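Long-range contacts in mandelate racemase/muconate lactonizing enzyme family protein (Roseovarius nubinhibens ISM, PDB 3U4F), which belongs to the enolase superfamily, binds magnesium and probably acts as a hydro-lyase or a related enzyme: residues L218-Q223 against E247-D252; A136-M141 against H161-F166; G128-T133 against L321-P326. All coordinates share one frame; numbering follows the deposited sequence.

Contact 1 of 3, residues L218-Q223 against E247-D252; sequences LGKLLQ and EALDID. With MG (magnesium ion), chain G.
Leu249 points its isobutyl group at the backbone of helix 212-224 where Gly219 leaves that surface bare: CD1 of Leu249 lies 3.6 Å from CA of Gly219, and a CB at Gly219 would collide with this methyl. The second methyl, CD2, faces the aliphatic part of Lys220, whose CB starts away from the contact; a bend at chi2 (-54°) brings the chain back until its CD is 3.9 Å from CD2 of Leu249. One turn on, the chain of Gln223 runs extended beyond CG between Leu249 and Ile251, with its CG 3.8 Å from CB of Ile251. In the TIM barrel of the enolase superfamily, this contact sets an outer helix against the segment that leads from the next outer helix, 239-248, into strand 253-255. Ile251 carries CG1 anti to its backbone N (chi1 -175°) and the chain extended beyond it, which carries CD1 to within 3.8 Å of CB of Leu222, while Phe230 of the intervening strand touches both Leu222 and Leu249. The carbonyl of Leu249 turns to a magnesium ion, with O 2.1 Å from the metal; four waters and Ser246 O complete six ligands, and one of those waters donates to Ile251 O at 2.7 Å.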
ATOM      1  N   LEU A 218       9.756  -5.782  28.680  1.00 11.33           N
ATOM      2  CA  LEU A 218       8.784  -4.721  29.005  1.00 11.20           C
ATOM      3  C   LEU A 218       7.446  -5.296  29.440  1.00 10.98           C
ATOM      4  O   LEU A 218       6.841  -4.784  30.398  1.00 12.28           O
ATOM      5  CB  LEU A 218       8.564  -3.758  27.831  1.00 10.01           C
ATOM      6  CG  LEU A 218       7.506  -2.634  27.966  1.00 11.22           C
ATOM      7  CD1 LEU A 218       7.710  -1.820  29.233  1.00 11.47           C
ATOM      8  CD2 LEU A 218       7.545  -1.710  26.725  1.00  9.07           C
ATOM      9  N   GLY A 219       6.961  -6.314  28.735  1.00 10.97           N
ATOM     10  CA  GLY A 219       5.696  -6.956  29.087  1.00 11.87           C
ATOM     11  C   GLY A 219       5.656  -7.464  30.525  1.00 13.17           C
ATOM     12  O   GLY A 219       4.609  -7.403  31.187  1.00 12.28           O
ATOM     13  N   LYS A 220       6.789  -7.969  31.014  1.00 13.23           N
ATOM     14  CA  LYS A 220       6.891  -8.381  32.438  1.00 14.76           C
ATOM     15  C   LYS A 220       6.767  -7.219  33.405  1.00 14.20           C
ATOM     16  O   LYS A 220       6.111  -7.346  34.442  1.00 15.37           O
ATOM     17  CB  LYS A 220       8.228  -9.078  32.746  1.00 15.38           C
ATOM     18  CG  LYS A 220       8.587 -10.197  31.824  1.00 19.61           C
ATOM     19  CD  LYS A 220       7.521 -11.223  31.719  1.00 24.52           C
ATOM     20  CE  LYS A 220       8.006 -12.334  30.826  1.00 29.00           C
ATOM     21  NZ  LYS A 220       9.275 -12.919  31.347  1.00 30.70           N
ATOM     22  N   LEU A 221       7.426  -6.109  33.097  1.00 13.39           N
ATOM     23  CA  LEU A 221       7.321  -4.898  33.902  1.00 13.24           C
ATOM     24  C   LEU A 221       5.865  -4.378  33.904  1.00 13.04           C
ATOM     25  O   LEU A 221       5.347  -3.940  34.932  1.00 12.77           O
ATOM     26  CB  LEU A 221       8.269  -3.820  33.364  1.00 13.85           C
ATOM     27  CG  LEU A 221       8.338  -2.449  34.046  1.00 14.78           C
ATOM     28  CD1 LEU A 221       8.872  -2.566  35.500  1.00 18.45           C
ATOM     29  CD2 LEU A 221       9.239  -1.495  33.249  1.00 16.23           C
ATOM     30  N   LEU A 222       5.218  -4.399  32.740  1.00 11.95           N
ATOM     31  CA  LEU A 222       3.818  -3.945  32.626  1.00 11.01           C
ATOM     32  C   LEU A 222       2.917  -4.822  33.506  1.00 11.59           C
ATOM     33  O   LEU A 222       2.045  -4.322  34.237  1.00 12.12           O
ATOM     34  CB  LEU A 222       3.362  -4.063  31.159  1.00 10.04           C
ATOM     35  CG  LEU A 222       4.045  -3.142  30.152  1.00  9.13           C
ATOM     36  CD1 LEU A 222       3.566  -3.474  28.738  1.00  8.46           C
ATOM     37  CD2 LEU A 222       3.782  -1.703  30.491  1.00  8.42           C
ATOM     38  N   GLN A 223       3.133  -6.127  33.432  1.00 12.76           N
ATOM     39  CA  GLN A 223       2.404  -7.085  34.265  1.00 14.74           C
ATOM     40  C   GLN A 223       2.630  -6.825  35.759  1.00 15.93           C
ATOM     41  O   GLN A 223       1.662  -6.824  36.519  1.00 16.59           O
ATOM     42  CB  GLN A 223       2.774  -8.509  33.881  1.00 14.76           C
ATOM     43  CG  GLN A 223       2.189  -8.924  32.527  1.00 15.47           C
ATOM     44  CD  GLN A 223       2.701 -10.253  32.019  1.00 17.46           C
ATOM     45  OE1 GLN A 223       3.673 -10.816  32.554  1.00 21.69           O
ATOM     46  NE2 GLN A 223       2.076 -10.758  30.982  1.00 12.97           N
ATOM     47  N   GLU A 247       2.409 -14.820  22.846  1.00 12.56           N
ATOM     48  CA  GLU A 247       2.546 -16.168  23.442  1.00 14.60           C
ATOM     49  C   GLU A 247       3.293 -16.184  24.774  1.00 14.71           C
ATOM     50  O   GLU A 247       2.974 -17.005  25.647  1.00 15.47           O
ATOM     51  CB  GLU A 247       3.139 -17.183  22.449  1.00 14.52           C
ATOM     52  CG  GLU A 247       2.181 -17.571  21.323  1.00 20.29           C
ATOM     53  CD  GLU A 247       2.855 -18.401  20.224  1.00 26.42           C
ATOM     54  OE1 GLU A 247       4.040 -18.149  19.895  1.00 32.56           O
ATOM     55  OE2 GLU A 247       2.200 -19.313  19.679  1.00 31.25           O
ATOM     56  N   ALA A 248       4.280 -15.300  24.936  1.00 14.34           N
ATOM     57  CA  ALA A 248       5.067 -15.240  26.173  1.00 14.38           C
ATOM     58  C   ALA A 248       4.398 -14.456  27.314  1.00 14.36           C
ATOM     59  O   ALA A 248       4.781 -14.614  28.477  1.00 13.06           O
ATOM     60  CB  ALA A 248       6.489 -14.673  25.896  1.00 14.40           C
ATOM     61  N   LEU A 249       3.431 -13.599  26.996  1.00 13.10           N
ATOM     62  CA  LEU A 249       2.837 -12.710  28.015  1.00 12.58           C
ATOM     63  C   LEU A 249       1.383 -13.035  28.361  1.00 12.23           C
ATOM     64  O   LEU A 249       0.636 -13.499  27.522  1.00 12.83           O
ATOM     65  CB  LEU A 249       2.915 -11.244  27.594  1.00 12.24           C
ATOM     66  CG  LEU A 249       4.335 -10.723  27.369  1.00 11.28           C
ATOM     67  CD1 LEU A 249       4.286  -9.301  26.760  1.00 12.07           C
ATOM     68  CD2 LEU A 249       5.094 -10.703  28.697  1.00  8.18           C
ATOM     69  N   ASP A 250       1.013 -12.773  29.608  1.00 13.31           N
ATOM     70  CA  ASP A 250      -0.376 -12.818  30.032  1.00 14.02           C
ATOM     71  C   ASP A 250      -1.115 -11.517  29.700  1.00 13.36           C
ATOM     72  O   ASP A 250      -2.312 -11.569  29.431  1.00 14.09           O
ATOM     73  CB  ASP A 250      -0.489 -13.072  31.531  1.00 14.77           C
ATOM     74  CG  ASP A 250       0.042 -14.431  31.926  1.00 19.44           C
ATOM     75  OD1 ASP A 250      -0.253 -15.418  31.214  1.00 23.51           O
ATOM     76  OD2 ASP A 250       0.750 -14.492  32.943  1.00 25.71           O
ATOM     77  N   ILE A 251      -0.434 -10.374  29.752  1.00 12.34           N
ATOM     78  CA  ILE A 251      -1.072  -9.086  29.392  1.00 11.33           C
ATOM     79  C   ILE A 251      -1.566  -9.173  27.933  1.00 11.31           C
ATOM     80  O   ILE A 251      -0.910  -9.808  27.102  1.00 10.48           O
ATOM     81  CB  ILE A 251      -0.112  -7.879  29.630  1.00 11.29           C
ATOM     82  CG1 ILE A 251      -0.818  -6.522  29.373  1.00 11.34           C
ATOM     83  CG2 ILE A 251       1.224  -8.074  28.859  1.00 11.18           C
ATOM     84  CD1 ILE A 251      -0.030  -5.311  29.920  1.00 10.68           C
ATOM     85  N   ASP A 252      -2.736  -8.590  27.643  1.00 11.12           N
ATOM     86  CA  ASP A 252      -3.245  -8.507  26.270  1.00 10.34           C
ATOM     87  C   ASP A 252      -2.252  -7.725  25.424  1.00  9.79           C
ATOM     88  O   ASP A 252      -1.858  -6.601  25.794  1.00 10.22           O
ATOM     89  CB  ASP A 252      -4.592  -7.758  26.199  1.00 10.52           C
ATOM     90  CG  ASP A 252      -5.787  -8.611  26.615  1.00 13.35           C
ATOM     91  OD1 ASP A 252      -5.687  -9.859  26.666  1.00 14.10           O
ATOM     92  OD2 ASP A 252      -6.849  -8.009  26.872  1.00 13.85           O
TER
HETATM   93 MG    MG G 374      -0.492 -13.843  25.810  1.00 14.63          MG
HETATM   94  O   HOH W   1      -2.264 -13.849  27.040  1.00 13.44           O
HETATM   95  O   HOH W   2      -0.710 -11.802  25.363  1.00 13.25           O
HETATM   96  O   HOH W   3      -1.769 -14.348  24.186  1.00 12.03           O
HETATM   97  O   HOH W   4      -0.381 -15.942  26.366  1.00 11.03           O

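Contact 2 of 3, residues A136-M141 against H161-F166; sequences AYASSM and HGFDAF
Ala138 lays its methyl over the face of the Phe163 ring, CB 3.9 Å from the ring centroid and 11° off the normal, the geometry of a CH-pi contact. At its edge the same ring meets Ala136, on the strand of Ala138, whose O lies near the ring plane, 3.8 Å from CD1 of Phe163. Phe166 approaches the Ala138 methyl obliquely, with its CD1 3.9 Å from CB of Ala138, and Met154 of helix 147-161 touches both residues. Tyr137 points to the other side of the sheet: its CB packs on the CB of Ala165 at 3.5 Å, and with CG between the backbone N and the carbonyl carbon (chi1 71°) the ring leads away from this pair, its hydroxyl hydrogen-bonded to Lys167. Between the two segments Ala138 N donates to Ala165 O over 3.0 Å, at an N-H...O angle of 155°. That acceptor also receives a CA-H...O contact from Tyr137, and Phe166 CA returns one to Ala138 O at 3.4 Å. A water within 2.7 Å of Ala136 O, to which it probably donates, accepts from Asp164 N, linking Ala136 to the loop that leads into strand 165-169. Ala138 and Phe166 form a parallel bridge, as expected for a beta-alpha-beta unit in a TIM barrel, here strand 132-139, helix 147-161 and strand 165-169; Met141, Lys167 and Arg169, farther along these strands or just beyond, line the guanidine pocket.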
ATOM      1  N   ALA A 136     -14.583   5.483  27.372  1.00  9.00           N
ATOM      2  CA  ALA A 136     -13.443   6.011  26.596  1.00  8.99           C
ATOM      3  C   ALA A 136     -12.148   5.862  27.388  1.00  9.43           C
ATOM      4  O   ALA A 136     -12.160   5.929  28.627  1.00  9.42           O
ATOM      5  CB  ALA A 136     -13.668   7.462  26.251  1.00  9.04           C
ATOM      6  N   TYR A 137     -11.028   5.660  26.694  1.00  8.81           N
ATOM      7  CA  TYR A 137      -9.743   5.847  27.355  1.00  8.30           C
ATOM      8  C   TYR A 137      -9.051   7.107  26.849  1.00  8.81           C
ATOM      9  O   TYR A 137      -9.091   7.402  25.651  1.00  7.57           O
ATOM     10  CB  TYR A 137      -8.849   4.600  27.249  1.00  8.33           C
ATOM     11  CG  TYR A 137      -8.233   4.248  25.890  1.00  7.90           C
ATOM     12  CD1 TYR A 137      -6.991   4.757  25.520  1.00  9.34           C
ATOM     13  CD2 TYR A 137      -8.849   3.312  25.050  1.00  7.37           C
ATOM     14  CE1 TYR A 137      -6.394   4.392  24.284  1.00 10.05           C
ATOM     15  CE2 TYR A 137      -8.279   2.914  23.845  1.00  8.09           C
ATOM     16  CZ  TYR A 137      -7.038   3.455  23.467  1.00  8.54           C
ATOM     17  OH  TYR A 137      -6.451   3.062  22.274  1.00  8.21           O
ATOM     18  N   ALA A 138      -8.432   7.840  27.777  1.00  8.92           N
ATOM     19  CA  ALA A 138      -7.644   9.033  27.490  1.00  8.65           C
ATOM     20  C   ALA A 138      -6.328   8.626  26.828  1.00  9.46           C
ATOM     21  O   ALA A 138      -5.524   7.923  27.417  1.00 10.63           O
ATOM     22  CB  ALA A 138      -7.379   9.807  28.768  1.00  8.79           C
ATOM     23  N   SER A 139      -6.154   9.007  25.576  1.00  9.92           N
ATOM     24  CA  SER A 139      -5.010   8.543  24.826  1.00 10.05           C
ATOM     25  C   SER A 139      -4.037   9.713  24.607  1.00  9.98           C
ATOM     26  O   SER A 139      -4.338  10.691  23.910  1.00  9.08           O
ATOM     27  CB  SER A 139      -5.440   7.897  23.510  1.00  9.92           C
ATOM     28  OG  SER A 139      -4.356   7.243  22.882  1.00 10.64           O
ATOM     29  N   SER A 140      -2.870   9.590  25.234  1.00 10.65           N
ATOM     30  CA  SER A 140      -1.739  10.450  24.939  1.00 10.98           C
ATOM     31  C   SER A 140      -1.048  10.014  23.639  1.00 11.19           C
ATOM     32  O   SER A 140      -0.764   8.817  23.436  1.00 11.36           O
ATOM     33  CB  SER A 140      -0.731  10.384  26.076  1.00 10.89           C
ATOM     34  OG  SER A 140       0.505  10.960  25.662  1.00 11.64           O
HETATM   35  N   MSE A 141      -0.734  10.993  22.799  1.00 12.36           N
HETATM   36  CA  MSE A 141       0.009  10.757  21.557  1.00 13.82           C
HETATM   37  C   MSE A 141       1.502  10.989  21.749  1.00 14.08           C
HETATM   38  O   MSE A 141       2.294  10.623  20.881  1.00 15.37           O
HETATM   39  CB  MSE A 141      -0.510  11.694  20.431  1.00 14.45           C
HETATM   40  CG  MSE A 141      -2.006  11.572  20.160  1.00 17.97           C
HETATM   41 SE   MSE A 141      -2.422   9.725  19.591  1.00 29.48          SE
HETATM   42  CE  MSE A 141      -4.218   9.507  20.326  1.00 22.04           C
ATOM     43  N   HIS A 161     -13.138  14.993  33.494  1.00 20.17           N
ATOM     44  CA  HIS A 161     -14.017  14.232  32.589  1.00 19.11           C
ATOM     45  C   HIS A 161     -14.430  12.827  33.030  1.00 17.74           C
ATOM     46  O   HIS A 161     -15.323  12.224  32.430  1.00 16.82           O
ATOM     47  CB  HIS A 161     -13.402  14.227  31.180  1.00 19.41           C
ATOM     48  CG  HIS A 161     -13.070  15.601  30.692  1.00 22.00           C
ATOM     49  ND1 HIS A 161     -14.036  16.559  30.470  1.00 24.74           N
ATOM     50  CD2 HIS A 161     -11.882  16.200  30.438  1.00 24.56           C
ATOM     51  CE1 HIS A 161     -13.460  17.682  30.079  1.00 25.18           C
ATOM     52  NE2 HIS A 161     -12.153  17.492  30.048  1.00 24.45           N
ATOM     53  N   GLY A 162     -13.793  12.314  34.080  1.00 16.18           N
ATOM     54  CA  GLY A 162     -14.192  11.034  34.643  1.00 15.93           C
ATOM     55  C   GLY A 162     -13.557   9.823  33.980  1.00 14.48           C
ATOM     56  O   GLY A 162     -14.017   8.700  34.189  1.00 15.16           O
ATOM     57  N   PHE A 163     -12.527  10.035  33.148  1.00 14.20           N
ATOM     58  CA  PHE A 163     -11.818   8.897  32.534  1.00 13.48           C
ATOM     59  C   PHE A 163     -11.348   7.944  33.635  1.00 13.64           C
ATOM     60  O   PHE A 163     -10.915   8.412  34.685  1.00 12.72           O
ATOM     61  CB  PHE A 163     -10.556   9.361  31.777  1.00 13.79           C
ATOM     62  CG  PHE A 163     -10.828  10.180  30.542  1.00 12.97           C
ATOM     63  CD1 PHE A 163     -11.287   9.575  29.367  1.00 13.54           C
ATOM     64  CD2 PHE A 163     -10.588  11.549  30.538  1.00 12.27           C
ATOM     65  CE1 PHE A 163     -11.503  10.340  28.201  1.00 14.33           C
ATOM     66  CE2 PHE A 163     -10.802  12.325  29.383  1.00 14.46           C
ATOM     67  CZ  PHE A 163     -11.280  11.711  28.213  1.00 13.58           C
ATOM     68  N   ASP A 164     -11.411   6.634  33.381  1.00 12.12           N
ATOM     69  CA  ASP A 164     -10.842   5.635  34.307  1.00 12.75           C
ATOM     70  C   ASP A 164      -9.896   4.677  33.587  1.00 11.21           C
ATOM     71  O   ASP A 164      -9.576   3.616  34.102  1.00 11.62           O
ATOM     72  CB  ASP A 164     -11.947   4.859  35.031  1.00 12.89           C
ATOM     73  CG  ASP A 164     -12.737   3.921  34.118  1.00 17.16           C
ATOM     74  OD1 ASP A 164     -12.477   3.816  32.893  1.00 20.02           O
ATOM     75  OD2 ASP A 164     -13.658   3.262  34.660  1.00 20.75           O
ATOM     76  N   ALA A 165      -9.504   5.054  32.369  1.00 10.83           N
ATOM     77  CA  ALA A 165      -8.546   4.309  31.540  1.00  9.96           C
ATOM     78  C   ALA A 165      -7.660   5.307  30.797  1.00  9.96           C
ATOM     79  O   ALA A 165      -8.142   6.353  30.336  1.00  9.35           O
ATOM     80  CB  ALA A 165      -9.298   3.434  30.542  1.00 10.35           C
ATOM     81  N   PHE A 166      -6.375   4.984  30.665  1.00  8.99           N
ATOM     82  CA  PHE A 166      -5.375   5.961  30.209  1.00  9.75           C
ATOM     83  C   PHE A 166      -4.284   5.233  29.426  1.00 10.08           C
ATOM     84  O   PHE A 166      -3.771   4.214  29.887  1.00  9.52           O
ATOM     85  CB  PHE A 166      -4.717   6.692  31.393  1.00  9.81           C
ATOM     86  CG  PHE A 166      -5.704   7.298  32.368  1.00 10.56           C
ATOM     87  CD1 PHE A 166      -6.085   8.622  32.246  1.00 11.53           C
ATOM     88  CD2 PHE A 166      -6.240   6.529  33.391  1.00 11.81           C
ATOM     89  CE1 PHE A 166      -7.010   9.184  33.136  1.00 12.27           C
ATOM     90  CE2 PHE A 166      -7.181   7.056  34.267  1.00 13.09           C
ATOM     91  CZ  PHE A 166      -7.568   8.394  34.133  1.00 13.32           C
TER
HETATM   92  O   HOH W   5     -13.222   6.017  31.118  1.00 14.83           O

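Contact 3 of 3, residues G128-T133 against L321-P326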
ATOM      1  N   GLY A 128     -27.129  -2.827  13.553  1.00 16.66           N
ATOM      2  CA  GLY A 128     -27.637  -3.777  14.523  1.00 17.64           C
ATOM      3  C   GLY A 128     -27.479  -3.385  15.976  1.00 17.65           C
ATOM      4  O   GLY A 128     -27.904  -4.128  16.854  1.00 18.65           O
ATOM      5  N   GLY A 129     -26.863  -2.241  16.259  1.00 16.32           N
ATOM      6  CA  GLY A 129     -26.735  -1.779  17.640  1.00 16.14           C
ATOM      7  C   GLY A 129     -27.778  -0.721  17.980  1.00 15.68           C
ATOM      8  O   GLY A 129     -28.912  -0.777  17.505  1.00 16.30           O
ATOM      9  N   SER A 130     -27.391   0.252  18.780  1.00 15.02           N
ATOM     10  CA  SER A 130     -28.307   1.313  19.211  1.00 15.22           C
ATOM     11  C   SER A 130     -27.507   2.501  19.680  1.00 14.72           C
ATOM     12  O   SER A 130     -26.317   2.377  20.011  1.00 13.99           O
ATOM     13  CB  SER A 130     -29.202   0.807  20.350  1.00 16.05           C
ATOM     14  OG  SER A 130     -28.406   0.357  21.423  1.00 15.23           O
ATOM     15  N   ALA A 131     -28.151   3.658  19.723  1.00 13.60           N
ATOM     16  CA  ALA A 131     -27.584   4.809  20.396  1.00 12.99           C
ATOM     17  C   ALA A 131     -27.302   4.503  21.881  1.00 12.68           C
ATOM     18  O   ALA A 131     -28.002   3.689  22.530  1.00 12.89           O
ATOM     19  CB  ALA A 131     -28.551   6.010  20.266  1.00 13.52           C
ATOM     20  N   GLY A 132     -26.270   5.136  22.422  1.00 11.98           N
ATOM     21  CA  GLY A 132     -25.907   4.958  23.834  1.00 11.36           C
ATOM     22  C   GLY A 132     -24.459   5.300  24.094  1.00 10.36           C
ATOM     23  O   GLY A 132     -23.801   5.894  23.262  1.00 10.32           O
ATOM     24  N   THR A 133     -23.955   4.944  25.270  1.00 10.19           N
ATOM     25  CA  THR A 133     -22.648   5.408  25.689  1.00 10.52           C
ATOM     26  C   THR A 133     -21.571   4.353  25.407  1.00 10.53           C
ATOM     27  O   THR A 133     -21.875   3.170  25.222  1.00 10.35           O
ATOM     28  CB  THR A 133     -22.621   5.678  27.202  1.00 10.48           C
ATOM     29  OG1 THR A 133     -23.041   4.484  27.849  1.00 10.62           O
ATOM     30  CG2 THR A 133     -23.597   6.834  27.578  1.00 12.43           C
ATOM     31  N   LEU A 321     -19.507   2.223  15.543  1.00  7.60           N
ATOM     32  CA  LEU A 321     -19.122   0.815  15.397  1.00  8.61           C
ATOM     33  C   LEU A 321     -19.117   0.030  16.743  1.00  8.08           C
ATOM     34  O   LEU A 321     -19.615  -1.107  16.830  1.00  9.62           O
ATOM     35  CB  LEU A 321     -17.741   0.715  14.732  1.00  8.70           C
ATOM     36  CG  LEU A 321     -17.314  -0.720  14.395  1.00 12.77           C
ATOM     37  CD1 LEU A 321     -17.755  -1.031  12.990  1.00 16.13           C
ATOM     38  CD2 LEU A 321     -15.804  -0.902  14.525  1.00 15.69           C
ATOM     39  N   LEU A 322     -18.549   0.624  17.775  1.00  7.37           N
ATOM     40  CA  LEU A 322     -18.508   0.006  19.113  1.00  7.77           C
ATOM     41  C   LEU A 322     -19.896  -0.169  19.733  1.00  9.44           C
ATOM     42  O   LEU A 322     -20.076  -1.040  20.595  1.00  9.57           O
ATOM     43  CB  LEU A 322     -17.616   0.822  20.064  1.00  7.82           C
ATOM     44  CG  LEU A 322     -16.101   0.760  19.813  1.00  7.12           C
ATOM     45  CD1 LEU A 322     -15.313   1.755  20.686  1.00  8.39           C
ATOM     46  CD2 LEU A 322     -15.557  -0.693  20.030  1.00  9.41           C
ATOM     47  N   ARG A 323     -20.853   0.659  19.314  1.00  8.94           N
ATOM     48  CA  ARG A 323     -22.251   0.504  19.775  1.00 10.58           C
ATOM     49  C   ARG A 323     -22.948  -0.649  19.079  1.00 11.78           C
ATOM     50  O   ARG A 323     -24.047  -1.054  19.486  1.00 13.83           O
ATOM     51  CB  ARG A 323     -23.048   1.809  19.616  1.00  9.58           C
ATOM     52  CG  ARG A 323     -22.680   2.922  20.583  1.00  9.23           C
ATOM     53  CD  ARG A 323     -23.011   2.613  22.098  1.00 11.19           C
ATOM     54  NE  ARG A 323     -24.368   2.078  22.266  1.00 11.24           N
ATOM     55  CZ  ARG A 323     -24.875   1.606  23.402  1.00 12.81           C
ATOM     56  NH1 ARG A 323     -24.168   1.608  24.525  1.00 11.98           N
ATOM     57  NH2 ARG A 323     -26.119   1.127  23.404  1.00 13.84           N
ATOM     58  N   ALA A 324     -22.325  -1.210  18.043  1.00 11.41           N
ATOM     59  CA  ALA A 324     -23.009  -2.225  17.242  1.00 11.49           C
ATOM     60  C   ALA A 324     -22.396  -3.600  17.284  1.00 12.67           C
ATOM     61  O   ALA A 324     -23.131  -4.578  17.334  1.00 12.99           O
ATOM     62  CB  ALA A 324     -23.190  -1.764  15.762  1.00 10.83           C
ATOM     63  N   ILE A 325     -21.065  -3.710  17.247  1.00 11.49           N
ATOM     64  CA  ILE A 325     -20.492  -5.046  17.022  1.00 12.11           C
ATOM     65  C   ILE A 325     -20.585  -5.904  18.292  1.00 12.35           C
ATOM     66  O   ILE A 325     -20.424  -5.397  19.392  1.00 12.63           O
ATOM     67  CB  ILE A 325     -19.039  -4.979  16.487  1.00 11.54           C
ATOM     68  CG1 ILE A 325     -18.151  -4.190  17.445  1.00 12.06           C
ATOM     69  CG2 ILE A 325     -19.042  -4.341  15.086  1.00 11.31           C
ATOM     70  CD1 ILE A 325     -16.660  -4.418  17.204  1.00 10.94           C
ATOM     71  N   PRO A 326     -20.854  -7.204  18.138  1.00 13.89           N
ATOM     72  CA  PRO A 326     -21.087  -7.995  19.362  1.00 14.15           C
ATOM     73  C   PRO A 326     -19.782  -8.243  20.133  1.00 14.16           C
ATOM     74  O   PRO A 326     -19.811  -8.522  21.344  1.00 13.98           O
ATOM     75  CB  PRO A 326     -21.660  -9.314  18.821  1.00 15.00           C
ATOM     76  CG  PRO A 326     -21.180  -9.414  17.400  1.00 15.07           C
ATOM     77  CD  PRO A 326     -21.129  -7.966  16.907  1.00 13.48           C
TER
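Arg323 reaches across to the 128-133 backbone and uses all three guanidinium nitrogens as donors, tying the chain at the C-terminal side of helix 313-322 to the start of strand 132-139 of the TIM barrel. NE binds Ser130 O at 3.0 Å in a nearly straight bond (168°), with the acceptor in the guanidinium plane, while NH2 donates to Ser130 OG at 3.1 Å; together they make a side-on grip on one residue. NH1 donates to Thr133 O over 2.9 Å, lying in the carbonyl plane on a lone pair. Bends at chi2 (-66°) and chi3 (-47°) curl the chain so that the flat group lies against the strand, with CA of Gly132 over one face, 3.5 Å from CZ of Arg323. A CB on Gly132 would clash with CZ. Gly129 CA makes a CA-H...O contact of 3.3 Å with Arg323 O. Ser130 N is buried without a partner in the model. An alanine in place of Arg323 is likely to leave Ser130 O, Ser130 OG and Thr133 O without these donors and to take away the flat group that Gly132 CA lies against. Because two of the three acceptors are main-chain carbonyls, the attachment depends largely on the course of the backbone at the start of strand 132-139.

From the N terminus, the chain first reaches 128-133, whose partner 321-326 lies 188 residues ahead, so contact 3 closes the longest loop. Contact 2 opens directly afterwards on the same strand, 132-139, and closes at 161-166 after one beta-alpha-beta crossover. Contact 1 then opens at 218-223 and closes at 247-252. Contacts 2 and 1 follow in series, both nested inside the loop of contact 3, and none cross. Contact 2 pairs neighbouring barrel strands, contact 1 joins successive outer elements, and contact 3 brings the chain around Arg323, at the C-terminal side of helix 313-322, back to the start of strand 132-139. The centres of contacts 1 and 3 are about 30 Å apart.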